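Local atomic coordinates of oligopeptide ABC transporter OppAIV (Borrelia burgdorferi B31, PDB entry 4GL8), a protein that probably binds oligopeptides outside the membrane as the solute-binding component of an ABC-type peptide transporter. Residues 183-187 with 188-192; 260-263 with 264-268; 452-456 with 457-461. One frame throughout, in Å; residues are numbered along the deposited sequence.

Contact 1. Residues 183-187 with 188-192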
# COMPACT_ATOMS: atom_id res chain seq x y z
N ILE A 183 -9.81 -9.79 1.02
CA ILE A 183 -9.55 -11.19 0.66
C ILE A 183 -10.08 -12.08 1.77
O ILE A 183 -9.77 -11.86 2.92
CB ILE A 183 -8.05 -11.44 0.38
CG1 ILE A 183 -7.62 -10.59 -0.81
CG2 ILE A 183 -7.81 -12.92 0.10
CD1 ILE A 183 -6.15 -10.66 -1.16
N PRO A 184 -10.91 -13.08 1.42
CA PRO A 184 -11.46 -13.95 2.45
C PRO A 184 -10.39 -14.81 3.13
O PRO A 184 -9.41 -15.22 2.47
CB PRO A 184 -12.45 -14.85 1.68
CG PRO A 184 -12.77 -14.05 0.43
CD PRO A 184 -11.46 -13.40 0.09
N VAL A 185 -10.62 -15.08 4.42
CA VAL A 185 -9.70 -15.89 5.22
C VAL A 185 -10.44 -17.09 5.80
O VAL A 185 -11.66 -17.04 5.92
CB VAL A 185 -9.05 -15.07 6.35
CG1 VAL A 185 -8.10 -14.05 5.77
CG2 VAL A 185 -10.10 -14.38 7.21
N PRO A 186 -9.72 -18.17 6.17
CA PRO A 186 -10.36 -19.44 6.58
C PRO A 186 -10.86 -19.46 8.02
O PRO A 186 -10.10 -19.74 8.98
CB PRO A 186 -9.27 -20.48 6.36
CG PRO A 186 -7.99 -19.72 6.47
CD PRO A 186 -8.28 -18.34 5.91
N MET A 187 -12.16 -19.22 8.17
CA MET A 187 -12.72 -19.03 9.49
C MET A 187 -12.70 -20.27 10.36
O MET A 187 -12.55 -20.14 11.55
CB MET A 187 -14.11 -18.41 9.42
CG MET A 187 -14.04 -16.90 9.09
SD MET A 187 -12.91 -15.95 10.13
CE MET A 187 -13.78 -15.97 11.68
N HIS A 188 -12.80 -21.45 9.77
CA HIS A 188 -12.71 -22.71 10.55
C HIS A 188 -11.35 -22.83 11.27
O HIS A 188 -11.26 -23.33 12.41
CB HIS A 188 -13.08 -23.94 9.68
CG HIS A 188 -12.04 -24.34 8.66
ND1 HIS A 188 -11.85 -23.67 7.47
CD2 HIS A 188 -11.18 -25.39 8.64
CE1 HIS A 188 -10.91 -24.27 6.77
NE2 HIS A 188 -10.51 -25.33 7.45
N VAL A 189 -10.31 -22.30 10.63
CA VAL A 189 -8.94 -22.40 11.14
C VAL A 189 -8.64 -21.26 12.13
O VAL A 189 -8.00 -21.47 13.14
CB VAL A 189 -7.95 -22.43 9.96
CG1 VAL A 189 -6.54 -22.05 10.39
CG2 VAL A 189 -7.97 -23.79 9.28
N ILE A 190 -9.13 -20.07 11.84
CA ILE A 190 -9.05 -18.94 12.78
C ILE A 190 -9.81 -19.24 14.07
O ILE A 190 -9.31 -19.04 15.17
CB ILE A 190 -9.60 -17.66 12.13
CG1 ILE A 190 -8.66 -17.25 10.99
CG2 ILE A 190 -9.79 -16.55 13.17
CD1 ILE A 190 -9.21 -16.22 10.03
N GLU A 191 -11.03 -19.73 13.93
CA GLU A 191 -11.83 -20.15 15.09
C GLU A 191 -11.06 -21.09 16.02
O GLU A 191 -11.14 -20.98 17.22
CB GLU A 191 -13.04 -20.92 14.61
CG GLU A 191 -14.32 -20.35 15.11
CD GLU A 191 -14.87 -19.35 14.14
OE1 GLU A 191 -15.44 -19.80 13.10
OE2 GLU A 191 -14.75 -18.13 14.42
N LYS A 192 -10.32 -22.01 15.42
CA LYS A 192 -9.59 -23.04 16.11
C LYS A 192 -8.30 -22.53 16.74
O LYS A 192 -8.09 -22.69 17.95
CB LYS A 192 -9.33 -24.16 15.11
CG LYS A 192 -8.64 -25.39 15.65
CD LYS A 192 -9.12 -26.64 14.91
CE LYS A 192 -8.00 -27.65 14.67
NZ LYS A 192 -8.38 -29.02 15.15
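V185 meets I190 at the start of helix 187-193, where the loop passes into the first turn of the helix. The methyl CG2 of V185 presses on CD1 of I190 at 3.5 Å, tighter than usual for two carbons, and the two side chains cross at about a right angle. P186 follows at the N-cap position. Its carbonyl oxygen takes two bonds, one from V189 N at 3.1 Å and a straighter one from I190 N at 3.0 Å, so the carbonyl is held by successive amides of the first turn. The proline CB packs on CB of V189 at 4.3 Å and comes obliquely to the ring of H188, whose NE2 is hydrogen-bonded to D103 OD2. M187 is the last residue of the segment, and its O accepts from E191 N at 2.9 Å. The M187 chain is bent at both chi2 (-51°) and chi3 (-71°), and this folding back brings its thioether against the helix: SD sits 3.7 Å from CD1 of I190, and CE 3.6 Å from OE2 of E191. CD1 of I190 thus touches both a valine methyl and a methionine sulfur. The loop and first turn together pack against helix 109-119: P184 rests on I112, M187 on K114 and both M187 and I190 on R118, while V185 N is bonded to S115 OG.

Contact 2. Residues 260-263 with 264-268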
# COMPACT_ATOMS: atom_id res chain seq x y z
N ASP A 260 17.14 -15.09 -7.58
CA ASP A 260 16.58 -14.96 -8.90
C ASP A 260 16.08 -13.56 -9.16
O ASP A 260 15.86 -13.18 -10.32
CB ASP A 260 15.45 -15.98 -9.08
CG ASP A 260 15.94 -17.40 -8.89
OD1 ASP A 260 16.54 -17.94 -9.82
OD2 ASP A 260 15.78 -17.97 -7.80
N ALA A 261 15.87 -12.78 -8.09
CA ALA A 261 15.31 -11.44 -8.25
C ALA A 261 15.45 -10.60 -7.02
O ALA A 261 15.52 -11.11 -5.90
CB ALA A 261 13.85 -11.52 -8.64
N ILE A 262 15.46 -9.28 -7.22
CA ILE A 262 15.40 -8.30 -6.16
C ILE A 262 14.33 -7.27 -6.53
O ILE A 262 14.46 -6.57 -7.53
CB ILE A 262 16.76 -7.60 -5.95
CG1 ILE A 262 17.84 -8.61 -5.57
CG2 ILE A 262 16.69 -6.59 -4.83
CD1 ILE A 262 19.22 -8.01 -5.40
N PHE A 263 13.28 -7.17 -5.73
CA PHE A 263 12.19 -6.23 -6.02
C PHE A 263 12.41 -4.98 -5.19
O PHE A 263 12.45 -5.04 -3.97
CB PHE A 263 10.82 -6.86 -5.70
CG PHE A 263 10.35 -7.89 -6.71
CD1 PHE A 263 11.18 -8.34 -7.75
CD2 PHE A 263 9.07 -8.43 -6.60
CE1 PHE A 263 10.72 -9.26 -8.67
CE2 PHE A 263 8.61 -9.36 -7.52
CZ PHE A 263 9.44 -9.79 -8.55
N LYS A 264 12.63 -3.86 -5.87
CA LYS A 264 12.67 -2.54 -5.24
C LYS A 264 13.95 -2.28 -4.44
O LYS A 264 14.54 -1.20 -4.57
CB LYS A 264 11.42 -2.29 -4.36
CG LYS A 264 10.10 -2.23 -5.12
CD LYS A 264 8.88 -2.25 -4.18
CE LYS A 264 8.71 -0.97 -3.36
NZ LYS A 264 7.89 0.09 -4.04
N ASN A 265 14.41 -3.26 -3.67
CA ASN A 265 15.53 -3.08 -2.73
C ASN A 265 16.91 -3.16 -3.40
O ASN A 265 17.77 -3.93 -2.98
CB ASN A 265 15.43 -4.14 -1.61
CG ASN A 265 16.45 -3.91 -0.48
OD1 ASN A 265 16.72 -2.77 -0.10
ND2 ASN A 265 17.01 -5.01 0.06
N VAL A 266 17.12 -2.36 -4.44
CA VAL A 266 18.41 -2.32 -5.15
C VAL A 266 19.39 -1.31 -4.53
O VAL A 266 18.98 -0.43 -3.79
CB VAL A 266 18.23 -2.00 -6.63
CG1 VAL A 266 17.31 -3.02 -7.27
CG2 VAL A 266 17.68 -0.58 -6.82
N PRO A 267 20.69 -1.45 -4.80
CA PRO A 267 21.61 -0.48 -4.19
C PRO A 267 21.46 0.90 -4.84
O PRO A 267 21.77 1.05 -6.03
CB PRO A 267 22.99 -1.06 -4.47
CG PRO A 267 22.73 -2.50 -4.67
CD PRO A 267 21.42 -2.58 -5.38
N PRO A 268 20.96 1.88 -4.06
CA PRO A 268 20.63 3.21 -4.58
C PRO A 268 21.85 3.91 -5.17
O PRO A 268 21.71 4.67 -6.11
CB PRO A 268 20.13 3.95 -3.33
CG PRO A 268 20.87 3.30 -2.20
CD PRO A 268 20.86 1.85 -2.58
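Local contacts round a turn join I262 and F263, at the end of strand 261-263, to N265 and V266 in the loop that leads towards helix 271-274. The tightest link is between backbones: N265 N donates to F263 O at 2.7 Å, with an N-H...O angle of 146°. The amide approaches from above the carbonyl plane and almost broadside, with a C=O...N angle of only 96°, as the short loop of chain round K264 requires. K264 has a positive phi (74°), and this bend carries its CB to 3.0 Å from F263 O. The next residue makes a second tight bend, since N265 is the centre of an inverse gamma turn in which V266 N gives a weak bond to K264 O at 2.8 Å. Two tight bends in succession swing the chain through roughly a right angle directly after the strand. I262 fills the inner side of the bend: its CG2, anti to the backbone N, reaches N265 O at 3.4 Å and comes within 4.4 Å of V266 CG1. F263 instead sends its ring away from the loop, to stack on W512 and meet Y502 edge-to-face. Strand 261-263 runs parallel to strand 31-35 and antiparallel to strand 492-504; N265 ND2 bonds to N35 OD1 of the former, and K264 NZ to S500 OG of the latter.

Contact 3. Residues 452-456 with 457-461; sequences GYSNS and EYDEL
N455 and Y458 join the incoming loop to the first turn of helix 456-466 through a capping bond. N455 is the N-cap residue, and its side-chain OD1 accepts from Y458 N at 2.9 Å with a nearly straight N-H...O angle of 171°. CG of N455 stands anti to the backbone N (chi1 179°), which swings the amide forward over the helix start; the donor lies 36° out of the amide plane. At its other end the amide is fixed too, since ND2 bonds to D489 OD2, a carboxylate oxygen that also receives Y453 OH.

The backbone bonds begin at the same residue. N455 O takes D459 N at 3.0 Å, and one step on S456 O takes E460 N at 2.9 Å.

One water completes the polar network. It accepts from N455 N at 2.8 Å and can donate to D459 OD1 at 2.9 Å, so D459 OD1 may be linked through it to the backbone N of N455. OD2 of D459 is bonded to T443 OG1, the hydroxyl that S454 OG also meets, and the loop and helix thereby share a partner.

Van der Waals contacts are modest: CB of Y458 lies 3.4 Å from N455 O, and CG of E460 is likewise 3.4 Å from S456 O, its chain lying alongside that carbonyl. The hydroxyl of Y458 points elsewhere and bonds to L438 O.

At this exposed end N455 thus has both its backbone groups and its amide engaged. The carboxylates of E457, which forms a salt bridge with R488, and D459 stand near the helix N-terminus, where its dipole would tend to stabilise their negative charge.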
# COMPACT_ATOMS: atom_id res chain seq x y z
N GLY A 452 -3.12 13.47 13.33
CA GLY A 452 -3.92 14.57 13.92
C GLY A 452 -4.42 15.61 12.93
O GLY A 452 -4.96 16.65 13.34
N TYR A 453 -4.23 15.37 11.63
CA TYR A 453 -4.74 16.31 10.65
C TYR A 453 -6.26 16.15 10.60
O TYR A 453 -6.78 15.03 10.62
CB TYR A 453 -4.12 16.11 9.27
CG TYR A 453 -4.71 17.04 8.22
CD1 TYR A 453 -4.51 18.40 8.27
CD2 TYR A 453 -5.47 16.53 7.19
CE1 TYR A 453 -5.06 19.24 7.31
CE2 TYR A 453 -6.01 17.36 6.21
CZ TYR A 453 -5.80 18.71 6.28
OH TYR A 453 -6.38 19.53 5.31
N SER A 454 -6.95 17.28 10.56
CA SER A 454 -8.40 17.28 10.45
C SER A 454 -8.89 18.59 9.88
O SER A 454 -8.78 19.64 10.49
CB SER A 454 -9.07 17.05 11.82
OG SER A 454 -10.48 17.07 11.64
N ASN A 455 -9.43 18.51 8.69
CA ASN A 455 -10.02 19.65 8.05
C ASN A 455 -11.41 19.22 7.62
O ASN A 455 -11.57 18.37 6.74
CB ASN A 455 -9.16 20.10 6.87
CG ASN A 455 -9.75 21.29 6.17
OD1 ASN A 455 -10.89 21.25 5.74
ND2 ASN A 455 -9.00 22.34 6.05
N SER A 456 -12.41 19.77 8.28
CA SER A 456 -13.78 19.34 8.03
C SER A 456 -14.26 19.71 6.62
O SER A 456 -15.03 18.96 6.03
CB SER A 456 -14.71 19.88 9.13
OG SER A 456 -14.86 21.26 8.97
N GLU A 457 -13.77 20.81 6.04
CA GLU A 457 -14.12 21.13 4.67
C GLU A 457 -13.61 20.04 3.69
O GLU A 457 -14.36 19.60 2.81
CB GLU A 457 -13.60 22.50 4.23
CG GLU A 457 -13.63 22.62 2.70
CD GLU A 457 -13.25 23.99 2.14
OE1 GLU A 457 -12.47 24.75 2.77
OE2 GLU A 457 -13.75 24.30 1.04
N TYR A 458 -12.36 19.62 3.86
CA TYR A 458 -11.80 18.45 3.15
C TYR A 458 -12.65 17.17 3.32
O TYR A 458 -13.05 16.54 2.32
CB TYR A 458 -10.36 18.18 3.61
CG TYR A 458 -9.63 17.10 2.86
CD1 TYR A 458 -9.62 15.79 3.32
CD2 TYR A 458 -8.91 17.38 1.73
CE1 TYR A 458 -8.94 14.78 2.66
CE2 TYR A 458 -8.22 16.38 1.05
CZ TYR A 458 -8.24 15.08 1.53
OH TYR A 458 -7.56 14.10 0.85
N ASP A 459 -12.91 16.79 4.57
CA ASP A 459 -13.75 15.62 4.87
C ASP A 459 -15.08 15.70 4.09
O ASP A 459 -15.49 14.73 3.45
CB ASP A 459 -14.04 15.52 6.37
CG ASP A 459 -12.81 15.13 7.20
OD1 ASP A 459 -11.76 14.68 6.64
OD2 ASP A 459 -12.89 15.27 8.43
N GLU A 460 -15.71 16.88 4.12
CA GLU A 460 -17.00 17.08 3.47
C GLU A 460 -16.90 17.03 1.95
O GLU A 460 -17.80 16.56 1.30
CB GLU A 460 -17.67 18.39 3.95
CG GLU A 460 -18.26 18.25 5.36
CD GLU A 460 -18.73 19.56 5.99
OE1 GLU A 460 -19.42 20.37 5.31
OE2 GLU A 460 -18.41 19.76 7.21
N LEU A 461 -15.79 17.50 1.37
CA LEU A 461 -15.63 17.34 -0.08
C LEU A 461 -15.54 15.87 -0.43
O LEU A 461 -16.13 15.44 -1.43
CB LEU A 461 -14.42 18.12 -0.59
CG LEU A 461 -14.63 19.65 -0.65
CD1 LEU A 461 -13.30 20.35 -0.82
CD2 LEU A 461 -15.57 20.08 -1.78
O HOH W 1 -9.33 16.13 7.20

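How the contacts relate
The three contacts are separate local turns, following one another in series along the chain without touching. Contact 1 and contact 3 each mark the beginning of a helix, with P186 and N455 at the cap, whereas contact 2 marks the end of a strand. Their centres are well spread: 34 Å between contacts 1 and 2, 36 Å between 1 and 3, and 38 Å between 2 and 3, the last pair on opposite sides of the chain's centre. Contacts 1 and 2 approach most closely, with nearest atoms about 16 Å apart; the gap is about 24 Å between contacts 1 and 3 and about 21 Å between 2 and 3. Contact 2 is the buried one and contact 3 the most superficial.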